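Local coordinates for protein EF0056 (Enterococcus faecalis, PDB 6ORI) that is of unknown function but, as the N-terminal part of an enterococcal surface protein with immunoglobulin-like character, may contribute to biofilm formation, at residues P262-Y267 / W380-N385; I280-V285 / T327-F332; L201-N206 / L388-Y393; E205-Q210 / S257-P262. All blocks are in the same frame, centred on the assembly; numbering follows the deposited sequence. Where two conformers were deposited one is given.

Running from the N terminus, the chain first lays down the ten-stranded sheet, then reaches the loop 201-210, from which two contacts start. Contact 4 closes the shorter loop, joining 205-210 to the loop after helix 254-257. Contact 3 closes the longest, from 201-206 to 388-393, and shares Glu205 and Asn206 with contact 4. Inside it sits contact 1, which pairs strands 264-269 and 375-382 in the four-stranded sheet, and inside that contact 2, which ties strand 277-284 of the five-stranded sheet to the loop 327-332. Contact 4 closes before contact 1 opens, and they share Pro262. Ala265 packs on Met282 and Ile330, joining contacts 1 and 2.

Contact 1 (P262-Y267 / W380-N385); sequences PWYANY and WLSDTN
The side-chain amide of Asn266 lies stacked on one face of the Trp380 indole, the two planes only 6° apart, and Asn266 CB sits 3.4 Å from the centroid of the six-membered ring of Trp380 in a CH-pi contact. At the edge of the Tyr264 ring, in its plane, a water links Tyr264 OH to Thr384 OG1. The Trp263 ring meets Leu381 CD1 through CE3 at 3.9 Å, and its NE1 bonds to Lys259 O. Strands 264-267 and 380-382 are the central pair of a four-stranded antiparallel sheet: Tyr264 with Ser382 and Asn266 with Trp380 are hydrogen-bonded pairs on one face, flanking the non-hydrogen-bonded pair Ala265 with Leu381 on the other. Asn266 ND2 reaches Ser382 OG at 2.9 Å and Trp380 O at 3.3 Å, the latter from above the carbonyl plane. Trp380 O also takes Asn266 N, at 2.9 Å. With both amide hydrogens engaged and a face against the indole, the buried Asn266 amide is fixed in rotation.

Contact 2 (I280-V285 / T327-F332); sequences IQMHMV and TKLIDF
Met282 and Met284 reach from strand 277-284 of the five-stranded antiparallel sheet, the strand next to the edge strand 300-304, to the loop 327-332, which starts in a 3-10 turn. The tight part is made by their methyl groups. Met282 is extended all the way to its methyl (chi3 -174°), which brings CE to 3.8 Å from Ile330 CG1 and 4.0 Å from Leu329 CB; the chain crosses Leu329 at about a right angle. Met284 instead bends at its last torsion (chi3 -77°), turning CE back over the loop backbone, while its CG packs on Asp331 CB at 3.9 Å. Strand 300-304 adds Val302 beside both methionines. Where the two backbones face each other the contact is looser, and waters fill in. One lies within hydrogen-bonding distance of His283 O and Leu329 O, another of Val285 O and Asp331 O, and a further one accepts from Val285 N and Asp331 N. The Asp331 carboxylate turns to its own loop, where OD1 accepts from Ala333 N. The loop carbonyls come closest to the bent methionine: Met284 CE lies 3.4 Å from Thr327 O and equally 3.4 Å from Lys328 O.

Contact 3 (L201-N206 / L388-Y393); sequences LDVSEN and LIQNTY
Leu388 is gripped through its backbone by the loop 201-206: its N donates to Asp202 O at 2.8 Å, and its O accepts from Ser204 N, also at 2.8 Å but with the donor tilted from the carbonyl plane. The two bonds make a single bridge between Val203 and Leu388. Side chains pack around it. Leu388 CB lies 4.3 Å from Leu201 CB, and the rest of its side chain packs on Trp380. Leu201 CD1 touches Tyr393 CD1 at 4.1 Å, the two side chains crossing at about a right angle, and Val203 CG1 lies 3.8 Å from Gln390 OE1. Ile389, with both chi angles near -55°, brings CD1 to 3.9 Å from both Ser204 OG and Asn206 O. A water holds the next layer, donating to Ser204 O and Asn206 O and accepting from Gln390 N.

Further out, Ser204 OG accepts from Asn206 N at 3.0 Å, an ST turn that shapes its loop, and bonds to Asp383 OD2. A type II turn runs from Ile389 to Thr392; Ile389 O takes both Thr392 N and Thr392 OG1. Asp202 forms a salt bridge with Lys387. Both polar backbone atoms of Leu388 are thus satisfied across the contact, which holds two irregular loops in register at one bridge.

Contact 4 (E205-Q210 / S257-P262); sequences ENNSDQ and SAKGTP
Asn207 meets the 257-262 segment with both ends of its amide. Its CB leads toward that segment, and with chi1 at -51° CG stands anti to the carbonyl carbon, 3.8 Å from Lys259 N. From there OD1 takes the hydrogen of Lys259 N at 2.9 Å, nearly straight (168°) and on a lone pair in the carbonyl plane. ND2 donates to Ser257 O at 2.9 Å, approaching from above that carbonyl's plane, although Ser257 O sits in the plane of the asparagine amide. Ser257 closes helix 254-257 and Ala258 is the first residue to leave it, so one amide grips the last helical carbonyl and an N-H just beyond the helix end. Asn207 itself opens a type I turn to Gln210, leading into strand 211-221, and has positive phi. Beside it, Asn206 lies against the backbone of Lys259: CB is 3.4 Å from Lys259 O, and OD1 is 3.5 Å from Lys259 CB. Asn206 ND2 makes a weak hydrogen bond to Asp383 OD2 and sits 3.5 Å from Gly260 CA, which, with no side chain, lies against the amide. Lys259 O also accepts from Trp263 NE1.

Contact 1 (P262-Y267 / W380-N385)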
loop_
_atom_site.group_PDB
_atom_site.type_symbol
_atom_site.label_atom_id
_atom_site.label_comp_id
_atom_site.label_asym_id
_atom_site.label_seq_id
_atom_site.Cartn_x
_atom_site.Cartn_y
_atom_site.Cartn_z
ATOM N N PRO A 262 -2.194 -3.318 -25.862
ATOM C CA PRO A 262 -2.235 -2.388 -24.742
ATOM C C PRO A 262 -2.474 -3.099 -23.424
ATOM O O PRO A 262 -3.187 -4.095 -23.313
ATOM C CB PRO A 262 -3.402 -1.472 -25.115
ATOM C CG PRO A 262 -4.342 -2.381 -25.855
ATOM C CD PRO A 262 -3.450 -3.311 -26.644
ATOM N N TRP A 263 -1.846 -2.557 -22.395
ATOM C CA TRP A 263 -2.089 -3.068 -21.054
ATOM C C TRP A 263 -3.428 -2.579 -20.526
ATOM O O TRP A 263 -3.998 -1.602 -21.022
ATOM C CB TRP A 263 -1.008 -2.611 -20.090
ATOM C CG TRP A 263 0.341 -3.241 -20.279
ATOM C CD1 TRP A 263 0.739 -4.103 -21.263
ATOM C CD2 TRP A 263 1.471 -3.036 -19.445
ATOM N NE1 TRP A 263 2.062 -4.450 -21.081
ATOM C CE2 TRP A 263 2.529 -3.793 -19.970
ATOM C CE3 TRP A 263 1.692 -2.275 -18.291
ATOM C CZ2 TRP A 263 3.787 -3.818 -19.376
ATOM C CZ3 TRP A 263 2.940 -2.290 -17.709
ATOM C CH2 TRP A 263 3.979 -3.060 -18.265
ATOM N N TYR A 264 -3.904 -3.287 -19.503
ATOM C CA TYR A 264 -5.130 -2.940 -18.796
ATOM C C TYR A 264 -4.825 -2.600 -17.359
ATOM O O TYR A 264 -3.977 -3.251 -16.722
ATOM C CB TYR A 264 -6.128 -4.092 -18.819
ATOM C CG TYR A 264 -6.775 -4.301 -20.168
ATOM C CD1 TYR A 264 -6.008 -4.669 -21.268
ATOM C CD2 TYR A 264 -8.122 -4.072 -20.362
ATOM C CE1 TYR A 264 -6.585 -4.866 -22.522
ATOM C CE2 TYR A 264 -8.711 -4.273 -21.618
ATOM C CZ TYR A 264 -7.924 -4.656 -22.687
ATOM O OH TYR A 264 -8.502 -4.841 -23.938
ATOM N N ALA A 265 -5.513 -1.581 -16.863
ATOM C CA ALA A 265 -5.581 -1.269 -15.441
ATOM C C ALA A 265 -6.772 -2.027 -14.880
ATOM O O ALA A 265 -7.873 -1.938 -15.425
ATOM C CB ALA A 265 -5.760 0.242 -15.278
ATOM N N ASN A 266 -6.537 -2.787 -13.818
ATOM C CA ASN A 266 -7.537 -3.675 -13.217
ATOM C C ASN A 266 -7.796 -3.326 -11.778
ATOM O O ASN A 266 -6.877 -2.935 -11.053
ATOM C CB ASN A 266 -7.096 -5.160 -13.229
ATOM C CG ASN A 266 -6.904 -5.703 -14.597
ATOM O OD1 ASN A 266 -7.813 -6.344 -15.136
ATOM N ND2 ASN A 266 -5.753 -5.453 -15.185
ATOM N N TYR A 267 -9.038 -3.509 -11.351
ATOM C CA TYR A 267 -9.449 -3.183 -9.995
ATOM C C TYR A 267 -10.543 -4.151 -9.607
ATOM O O TYR A 267 -11.328 -4.597 -10.439
ATOM C CB TYR A 267 -9.890 -1.705 -9.898
ATOM C CG TYR A 267 -10.751 -1.292 -11.077
ATOM C CD1 TYR A 267 -10.195 -0.860 -12.254
ATOM C CD2 TYR A 267 -12.127 -1.386 -11.014
ATOM C CE1 TYR A 267 -10.986 -0.535 -13.368
ATOM C CE2 TYR A 267 -12.917 -1.067 -12.099
ATOM C CZ TYR A 267 -12.346 -0.649 -13.276
ATOM O OH TYR A 267 -13.139 -0.356 -14.371
ATOM N N TRP A 380 -4.233 -4.324 -10.155
ATOM C CA TRP A 380 -3.063 -4.855 -10.834
ATOM C C TRP A 380 -3.045 -4.365 -12.262
ATOM O O TRP A 380 -4.082 -3.928 -12.784
ATOM C CB TRP A 380 -3.014 -6.397 -10.789
ATOM C CG TRP A 380 -4.131 -7.117 -11.534
ATOM C CD1 TRP A 380 -4.063 -7.703 -12.775
ATOM C CD2 TRP A 380 -5.471 -7.341 -11.063
ATOM N NE1 TRP A 380 -5.281 -8.263 -13.104
ATOM C CE2 TRP A 380 -6.160 -8.051 -12.076
ATOM C CE3 TRP A 380 -6.162 -6.993 -9.898
ATOM C CZ2 TRP A 380 -7.493 -8.421 -11.944
ATOM C CZ3 TRP A 380 -7.482 -7.350 -9.780
ATOM C CH2 TRP A 380 -8.133 -8.053 -10.799
ATOM N N LEU A 381 -1.889 -4.439 -12.911
ATOM C CA LEU A 381 -1.822 -4.234 -14.357
ATOM C C LEU A 381 -1.757 -5.579 -15.035
ATOM O O LEU A 381 -1.144 -6.517 -14.503
ATOM C CB LEU A 381 -0.593 -3.395 -14.730
ATOM C CG LEU A 381 -0.486 -2.015 -14.071
ATOM C CD1 LEU A 381 0.679 -1.256 -14.659
ATOM C CD2 LEU A 381 -1.743 -1.194 -14.193
ATOM N N SER A 382 -2.359 -5.676 -16.215
ATOM C CA SER A 382 -2.282 -6.893 -17.014
ATOM C C SER A 382 -1.939 -6.525 -18.430
ATOM O O SER A 382 -2.129 -5.368 -18.860
ATOM C CB SER A 382 -3.577 -7.687 -16.963
ATOM O OG SER A 382 -4.637 -6.914 -17.474
ATOM N N ASP A 383 -1.401 -7.486 -19.158
ATOM C CA ASP A 383 -1.225 -7.311 -20.596
ATOM C C ASP A 383 -2.560 -7.517 -21.321
ATOM O O ASP A 383 -3.611 -7.744 -20.708
ATOM C CB ASP A 383 -0.078 -8.194 -21.124
ATOM C CG ASP A 383 -0.356 -9.684 -21.058
ATOM O OD1 ASP A 383 -1.511 -10.114 -20.974
ATOM O OD2 ASP A 383 0.648 -10.437 -21.088
ATOM N N THR A 384 -2.512 -7.458 -22.638
ATOM C CA THR A 384 -3.715 -7.550 -23.424
ATOM C C THR A 384 -4.388 -8.907 -23.301
ATOM O O THR A 384 -5.587 -9.022 -23.538
ATOM C CB THR A 384 -3.360 -7.190 -24.854
ATOM O OG1 THR A 384 -4.551 -7.009 -25.606
ATOM C CG2 THR A 384 -2.434 -8.217 -25.508
ATOM N N ASN A 385 -3.632 -9.922 -22.908
ATOM C CA ASN A 385 -4.162 -11.260 -22.682
ATOM C C ASN A 385 -4.508 -11.530 -21.214
ATOM O O ASN A 385 -4.632 -12.673 -20.803
ATOM C CB ASN A 385 -3.174 -12.313 -23.185
ATOM C CG ASN A 385 -3.366 -12.641 -24.637
ATOM O OD1 ASN A 385 -4.330 -12.228 -25.274
ATOM N ND2 ASN A 385 -2.445 -13.403 -25.170
HETATM O O HOH W 1 -6.763 -5.268 -26.042
#

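Contact 2 (I280-V285 / T327-F332)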
loop_
_atom_site.group_PDB
_atom_site.type_symbol
_atom_site.label_atom_id
_atom_site.label_comp_id
_atom_site.label_asym_id
_atom_site.label_seq_id
_atom_site.Cartn_x
_atom_site.Cartn_y
_atom_site.Cartn_z
ATOM N N ILE A 280 -17.619 5.366 -10.606
ATOM C CA ILE A 280 -16.241 4.972 -10.351
ATOM C C ILE A 280 -15.390 5.803 -11.285
ATOM O O ILE A 280 -15.509 5.681 -12.509
ATOM C CB ILE A 280 -15.995 3.477 -10.597
ATOM C CG1 ILE A 280 -16.972 2.661 -9.761
ATOM C CG2 ILE A 280 -14.549 3.118 -10.265
ATOM C CD1 ILE A 280 -17.042 1.217 -10.136
ATOM N N GLN A 281 -14.560 6.671 -10.724
ATOM C CA GLN A 281 -13.682 7.538 -11.510
ATOM C C GLN A 281 -12.257 7.055 -11.464
ATOM O O GLN A 281 -11.782 6.619 -10.419
ATOM C CB GLN A 281 -13.689 8.989 -11.003
ATOM C CG GLN A 281 -15.078 9.566 -10.792
ATOM C CD GLN A 281 -15.073 11.053 -10.493
ATOM O OE1 GLN A 281 -14.062 11.665 -10.148
ATOM N NE2 GLN A 281 -16.243 11.659 -10.639
ATOM N N MET A 282 -11.560 7.167 -12.583
ATOM C CA MET A 282 -10.123 6.931 -12.636
ATOM C C MET A 282 -9.451 8.279 -12.658
ATOM O O MET A 282 -9.829 9.167 -13.469
ATOM C CB MET A 282 -9.760 6.168 -13.905
ATOM C CG MET A 282 -8.359 5.622 -13.893
ATOM S SD MET A 282 -8.081 4.719 -15.417
ATOM C CE MET A 282 -6.469 4.037 -15.073
ATOM N N HIS A 283 -8.492 8.484 -11.762
ATOM C CA HIS A 283 -7.706 9.710 -11.757
ATOM C C HIS A 283 -6.259 9.425 -12.073
ATOM O O HIS A 283 -5.708 8.411 -11.626
ATOM C CB HIS A 283 -7.760 10.400 -10.392
ATOM C CG HIS A 283 -9.106 10.946 -10.019
ATOM N ND1 HIS A 283 -9.293 11.805 -8.954
ATOM C CD2 HIS A 283 -10.326 10.767 -10.573
ATOM C CE1 HIS A 283 -10.574 12.116 -8.863
ATOM N NE2 HIS A 283 -11.224 11.510 -9.842
ATOM N N MET A 284 -5.646 10.349 -12.788
ATOM C CA MET A 284 -4.220 10.363 -13.013
ATOM C C MET A 284 -3.575 11.160 -11.900
ATOM O O MET A 284 -4.036 12.260 -11.576
ATOM C CB MET A 284 -3.923 11.005 -14.361
ATOM C CG MET A 284 -2.442 11.059 -14.668
ATOM S SD MET A 284 -2.030 11.831 -16.239
ATOM C CE MET A 284 -2.457 10.520 -17.371
ATOM N N VAL A 285 -2.506 10.600 -11.332
ATOM C CA VAL A 285 -1.770 11.190 -10.216
ATOM C C VAL A 285 -0.283 11.187 -10.574
ATOM O O VAL A 285 0.182 10.337 -11.303
ATOM C CB VAL A 285 -2.015 10.350 -8.939
ATOM C CG1 VAL A 285 -1.266 10.929 -7.744
ATOM C CG2 VAL A 285 -3.513 10.252 -8.616
ATOM N N THR A 327 -0.869 5.859 -21.693
ATOM C CA THR A 327 -0.317 7.024 -20.996
ATOM C C THR A 327 -1.353 8.159 -20.896
ATOM O O THR A 327 -1.141 9.113 -20.140
ATOM C CB THR A 327 0.971 7.577 -21.634
ATOM O OG1 THR A 327 0.685 8.174 -22.909
ATOM C CG2 THR A 327 2.008 6.491 -21.777
ATOM N N LYS A 328 -2.467 8.074 -21.616
ATOM C CA LYS A 328 -3.552 9.042 -21.462
ATOM C C LYS A 328 -4.270 8.834 -20.116
ATOM O O LYS A 328 -4.898 9.764 -19.586
ATOM C CB LYS A 328 -4.542 8.914 -22.616
ATOM C CG LYS A 328 -3.987 9.395 -23.943
ATOM C CD LYS A 328 -5.066 9.390 -25.019
ATOM C CE LYS A 328 -4.790 8.352 -26.082
ATOM N NZ LYS A 328 -6.000 8.010 -26.886
ATOM N N LEU A 329 -4.207 7.615 -19.583
ATOM C CA LEU A 329 -4.926 7.288 -18.345
ATOM C C LEU A 329 -4.029 7.182 -17.120
ATOM O O LEU A 329 -4.476 7.436 -15.991
ATOM C CB LEU A 329 -5.681 5.980 -18.472
ATOM C CG LEU A 329 -6.651 5.845 -19.633
ATOM C CD1 LEU A 329 -7.416 4.562 -19.538
ATOM C CD2 LEU A 329 -7.617 7.024 -19.696
ATOM N N ILE A 330 -2.782 6.773 -17.330
ATOM C CA ILE A 330 -1.849 6.534 -16.227
ATOM C C ILE A 330 -0.575 7.320 -16.488
ATOM O O ILE A 330 -0.043 7.263 -17.584
ATOM C CB ILE A 330 -1.498 5.038 -16.111
ATOM C CG1 ILE A 330 -2.736 4.203 -15.763
ATOM C CG2 ILE A 330 -0.349 4.795 -15.112
ATOM C CD1 ILE A 330 -2.514 2.669 -15.832
ATOM N N ASP A 331 -0.088 8.034 -15.471
ATOM C CA ASP A 331 1.212 8.678 -15.570
ATOM C C ASP A 331 2.235 7.621 -15.140
ATOM O O ASP A 331 2.382 7.308 -13.959
ATOM C CB ASP A 331 1.290 9.944 -14.719
ATOM C CG ASP A 331 2.563 10.730 -14.977
ATOM O OD1 ASP A 331 3.598 10.123 -15.300
ATOM O OD2 ASP A 331 2.534 11.972 -14.858
ATOM N N PHE A 332 2.918 7.050 -16.118
ATOM C CA PHE A 332 3.896 6.001 -15.860
ATOM C C PHE A 332 5.242 6.541 -15.403
ATOM O O PHE A 332 6.165 5.757 -15.182
ATOM C CB PHE A 332 4.109 5.156 -17.111
ATOM C CG PHE A 332 3.037 4.126 -17.355
ATOM C CD1 PHE A 332 3.133 2.855 -16.821
ATOM C CD2 PHE A 332 1.934 4.434 -18.139
ATOM C CE1 PHE A 332 2.160 1.908 -17.063
ATOM C CE2 PHE A 332 0.961 3.481 -18.361
ATOM C CZ PHE A 332 1.087 2.228 -17.805
HETATM O O HOH W 2 -4.137 6.877 -13.337
HETATM O O HOH W 3 -1.604 7.970 -12.815
HETATM O O HOH W 4 1.684 8.128 -11.464
#

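Contact 3 (L201-N206 / L388-Y393)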
loop_
_atom_site.group_PDB
_atom_site.type_symbol
_atom_site.label_atom_id
_atom_site.label_comp_id
_atom_site.label_asym_id
_atom_site.label_seq_id
_atom_site.Cartn_x
_atom_site.Cartn_y
_atom_site.Cartn_z
ATOM N N LEU A 201 -4.621 -15.431 -11.123
ATOM C CA LEU A 201 -3.973 -14.679 -12.195
ATOM C C LEU A 201 -2.733 -15.376 -12.712
ATOM O O LEU A 201 -1.853 -15.762 -11.952
ATOM C CB LEU A 201 -3.595 -13.277 -11.724
ATOM C CG LEU A 201 -4.735 -12.430 -11.186
ATOM C CD1 LEU A 201 -4.181 -11.125 -10.673
ATOM C CD2 LEU A 201 -5.780 -12.193 -12.258
ATOM N N ASP A 202 -2.668 -15.514 -14.031
ATOM C CA ASP A 202 -1.489 -16.046 -14.690
ATOM C C ASP A 202 -0.491 -14.922 -14.913
ATOM O O ASP A 202 -0.882 -13.822 -15.285
ATOM C CB ASP A 202 -1.904 -16.647 -16.028
ATOM C CG ASP A 202 -0.838 -17.554 -16.624
ATOM O OD1 ASP A 202 0.048 -18.039 -15.888
ATOM O OD2 ASP A 202 -0.891 -17.793 -17.844
ATOM N N VAL A 203 0.792 -15.171 -14.687
ATOM C CA VAL A 203 1.817 -14.136 -14.777
ATOM C C VAL A 203 2.322 -13.950 -16.201
ATOM O O VAL A 203 2.680 -14.902 -16.885
ATOM C CB VAL A 203 3.013 -14.401 -13.826
ATOM C CG1 VAL A 203 4.123 -13.336 -13.971
ATOM C CG2 VAL A 203 2.497 -14.446 -12.400
ATOM N N SER A 204 2.333 -12.699 -16.639
ATOM C CA SER A 204 2.819 -12.339 -17.957
ATOM C C SER A 204 4.333 -12.489 -18.085
ATOM O O SER A 204 5.068 -12.221 -17.136
ATOM C CB SER A 204 2.437 -10.875 -18.240
ATOM O OG SER A 204 2.863 -10.478 -19.521
ATOM N N GLU A 205 4.793 -12.838 -19.283
ATOM C CA GLU A 205 6.223 -12.794 -19.612
ATOM C C GLU A 205 6.672 -11.417 -20.133
ATOM O O GLU A 205 7.831 -11.187 -20.429
ATOM C CB GLU A 205 6.536 -13.880 -20.646
ATOM C CG GLU A 205 6.291 -15.262 -20.083
ATOM C CD GLU A 205 6.509 -16.357 -21.087
ATOM O OE1 GLU A 205 5.655 -17.277 -21.183
ATOM O OE2 GLU A 205 7.553 -16.321 -21.769
ATOM N N ASN A 206 5.741 -10.484 -20.245
ATOM C CA ASN A 206 6.058 -9.142 -20.693
ATOM C C ASN A 206 6.566 -8.249 -19.568
ATOM O O ASN A 206 5.900 -8.098 -18.544
ATOM C CB ASN A 206 4.818 -8.532 -21.329
ATOM C CG ASN A 206 4.397 -9.271 -22.560
ATOM O OD1 ASN A 206 5.216 -9.546 -23.429
ATOM N ND2 ASN A 206 3.135 -9.620 -22.630
ATOM N N LEU A 388 -1.008 -11.063 -15.583
ATOM C CA LEU A 388 -0.494 -10.115 -14.612
ATOM C C LEU A 388 0.898 -9.630 -14.939
ATOM O O LEU A 388 1.831 -10.439 -15.075
ATOM C CB LEU A 388 -0.494 -10.803 -13.251
ATOM C CG LEU A 388 0.137 -10.037 -12.083
ATOM C CD1 LEU A 388 -0.568 -8.746 -11.768
ATOM C CD2 LEU A 388 0.219 -10.922 -10.833
ATOM N N ILE A 389 1.087 -8.322 -15.024
ATOM C CA ILE A 389 2.443 -7.798 -15.116
ATOM C C ILE A 389 3.099 -8.024 -13.759
ATOM O O ILE A 389 2.595 -7.597 -12.732
ATOM C CB ILE A 389 2.463 -6.309 -15.492
ATOM C CG1 ILE A 389 1.716 -6.077 -16.803
ATOM C CG2 ILE A 389 3.902 -5.787 -15.580
ATOM C CD1 ILE A 389 2.198 -6.924 -17.986
ATOM N N GLN A 390 4.206 -8.756 -13.752
ATOM C CA GLN A 390 4.767 -9.218 -12.493
ATOM C C GLN A 390 5.076 -8.091 -11.509
ATOM O O GLN A 390 5.598 -7.044 -11.882
ATOM C CB GLN A 390 6.022 -10.033 -12.778
ATOM C CG GLN A 390 6.568 -10.790 -11.583
ATOM C CD GLN A 390 7.503 -11.935 -11.957
ATOM O OE1 GLN A 390 7.204 -13.103 -11.685
ATOM N NE2 GLN A 390 8.606 -11.621 -12.590
ATOM N N ASN A 391 4.668 -8.314 -10.261
ATOM C CA ASN A 391 4.915 -7.412 -9.141
ATOM C C ASN A 391 4.076 -6.137 -9.228
ATOM O O ASN A 391 4.429 -5.138 -8.620
ATOM C CB ASN A 391 6.412 -7.115 -8.948
ATOM C CG ASN A 391 7.146 -8.284 -8.347
ATOM O OD1 ASN A 391 6.608 -8.991 -7.517
ATOM N ND2 ASN A 391 8.372 -8.495 -8.777
ATOM N N THR A 392 2.968 -6.150 -9.977
ATOM C CA THR A 392 2.053 -5.005 -10.008
ATOM C C THR A 392 0.773 -5.251 -9.243
ATOM O O THR A 392 -0.038 -4.351 -9.140
ATOM C CB THR A 392 1.693 -4.550 -11.432
ATOM O OG1 THR A 392 0.834 -5.497 -12.100
ATOM C CG2 THR A 392 2.939 -4.261 -12.249
ATOM N N TYR A 393 0.589 -6.449 -8.707
ATOM C CA TYR A 393 -0.611 -6.743 -7.941
ATOM C C TYR A 393 -0.480 -6.189 -6.528
ATOM O O TYR A 393 0.522 -6.450 -5.831
ATOM C CB TYR A 393 -0.895 -8.255 -7.902
ATOM C CG TYR A 393 -2.019 -8.652 -6.990
ATOM C CD1 TYR A 393 -3.321 -8.726 -7.455
ATOM C CD2 TYR A 393 -1.773 -8.929 -5.648
ATOM C CE1 TYR A 393 -4.368 -9.115 -6.583
ATOM C CE2 TYR A 393 -2.786 -9.301 -4.798
ATOM C CZ TYR A 393 -4.070 -9.373 -5.265
ATOM O OH TYR A 393 -5.076 -9.746 -4.378
HETATM O O HOH W 5 5.318 -9.632 -16.219
#

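Contact 4 (E205-Q210 / S257-P262)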
loop_
_atom_site.group_PDB
_atom_site.type_symbol
_atom_site.label_atom_id
_atom_site.label_comp_id
_atom_site.label_asym_id
_atom_site.label_seq_id
_atom_site.Cartn_x
_atom_site.Cartn_y
_atom_site.Cartn_z
ATOM N N GLU A 205 4.793 -12.838 -19.283
ATOM C CA GLU A 205 6.223 -12.794 -19.612
ATOM C C GLU A 205 6.672 -11.417 -20.133
ATOM O O GLU A 205 7.831 -11.187 -20.429
ATOM C CB GLU A 205 6.536 -13.880 -20.646
ATOM C CG GLU A 205 6.291 -15.262 -20.083
ATOM C CD GLU A 205 6.509 -16.357 -21.087
ATOM O OE1 GLU A 205 5.655 -17.277 -21.183
ATOM O OE2 GLU A 205 7.553 -16.321 -21.769
ATOM N N ASN A 206 5.741 -10.484 -20.245
ATOM C CA ASN A 206 6.058 -9.142 -20.693
ATOM C C ASN A 206 6.566 -8.249 -19.568
ATOM O O ASN A 206 5.900 -8.098 -18.544
ATOM C CB ASN A 206 4.818 -8.532 -21.329
ATOM C CG ASN A 206 4.397 -9.271 -22.560
ATOM O OD1 ASN A 206 5.216 -9.546 -23.429
ATOM N ND2 ASN A 206 3.135 -9.620 -22.630
ATOM N N ASN A 207 7.751 -7.677 -19.752
ATOM C CA ASN A 207 8.282 -6.680 -18.826
ATOM C C ASN A 207 8.280 -7.185 -17.405
ATOM O O ASN A 207 7.921 -6.445 -16.467
ATOM C CB ASN A 207 7.462 -5.403 -18.950
ATOM C CG ASN A 207 7.332 -4.948 -20.401
ATOM O OD1 ASN A 207 6.285 -5.123 -21.021
ATOM N ND2 ASN A 207 8.408 -4.423 -20.968
ATOM N N SER A 208 8.713 -8.428 -17.218
ATOM C CA SER A 208 8.574 -9.086 -15.925
ATOM C C SER A 208 9.601 -8.655 -14.874
ATOM O O SER A 208 9.488 -9.079 -13.722
ATOM C CB SER A 208 8.694 -10.579 -16.116
ATOM O OG SER A 208 9.949 -10.854 -16.696
ATOM N N ASP A 209 10.576 -7.823 -15.265
ATOM C CA ASP A 209 11.600 -7.312 -14.359
ATOM C C ASP A 209 11.525 -5.798 -14.206
ATOM O O ASP A 209 12.510 -5.175 -13.770
ATOM C CB ASP A 209 12.989 -7.707 -14.872
ATOM C CG ASP A 209 13.282 -7.188 -16.268
ATOM O OD1 ASP A 209 12.367 -6.640 -16.933
ATOM O OD2 ASP A 209 14.453 -7.336 -16.707
ATOM N N GLN A 210 10.378 -5.192 -14.516
ATOM C CA GLN A 210 10.264 -3.740 -14.481
ATOM C C GLN A 210 9.652 -3.177 -13.204
ATOM O O GLN A 210 9.899 -2.012 -12.849
ATOM C CB GLN A 210 9.497 -3.245 -15.708
ATOM C CG GLN A 210 10.237 -3.510 -16.999
ATOM C CD GLN A 210 11.589 -2.867 -16.999
ATOM O OE1 GLN A 210 11.708 -1.656 -16.809
ATOM N NE2 GLN A 210 12.629 -3.678 -17.142
ATOM N N SER A 257 8.867 0.748 -24.030
ATOM C CA SER A 257 9.273 -0.603 -23.679
ATOM C C SER A 257 8.164 -1.619 -23.420
ATOM O O SER A 257 8.430 -2.815 -23.413
ATOM C CB SER A 257 10.165 -0.548 -22.435
ATOM O OG SER A 257 11.284 0.291 -22.660
ATOM N N ALA A 258 6.926 -1.195 -23.186
ATOM C CA ALA A 258 5.900 -2.171 -22.863
ATOM C C ALA A 258 5.633 -3.114 -24.022
ATOM O O ALA A 258 5.557 -2.685 -25.162
ATOM C CB ALA A 258 4.611 -1.485 -22.462
ATOM N N LYS A 259 5.482 -4.394 -23.695
ATOM C CA LYS A 259 5.120 -5.439 -24.647
ATOM C C LYS A 259 3.814 -6.081 -24.212
ATOM O O LYS A 259 3.425 -5.994 -23.051
ATOM C CB LYS A 259 6.239 -6.494 -24.710
ATOM C CG LYS A 259 7.623 -5.916 -25.087
ATOM C CD LYS A 259 7.633 -5.232 -26.432
ATOM C CE LYS A 259 7.394 -6.205 -27.579
ATOM N NZ LYS A 259 8.459 -7.254 -27.657
ATOM N N GLY A 260 3.120 -6.731 -25.128
ATOM C CA GLY A 260 1.806 -7.268 -24.820
ATOM C C GLY A 260 0.778 -6.164 -24.644
ATOM O O GLY A 260 -0.161 -6.291 -23.877
ATOM N N THR A 261 0.972 -5.080 -25.385
ATOM C CA THR A 261 0.120 -3.917 -25.336
ATOM C C THR A 261 -1.143 -4.084 -26.174
ATOM O O THR A 261 -1.181 -4.893 -27.106
ATOM C CB THR A 261 0.908 -2.703 -25.827
ATOM O OG1 THR A 261 1.569 -3.038 -27.062
ATOM C CG2 THR A 261 1.962 -2.285 -24.796
ATOM N N PRO A 262 -2.194 -3.318 -25.862
ATOM C CA PRO A 262 -2.235 -2.388 -24.742
ATOM C C PRO A 262 -2.474 -3.099 -23.424
ATOM O O PRO A 262 -3.187 -4.095 -23.313
ATOM C CB PRO A 262 -3.402 -1.472 -25.115
ATOM C CG PRO A 262 -4.342 -2.381 -25.855
ATOM C CD PRO A 262 -3.450 -3.311 -26.644
#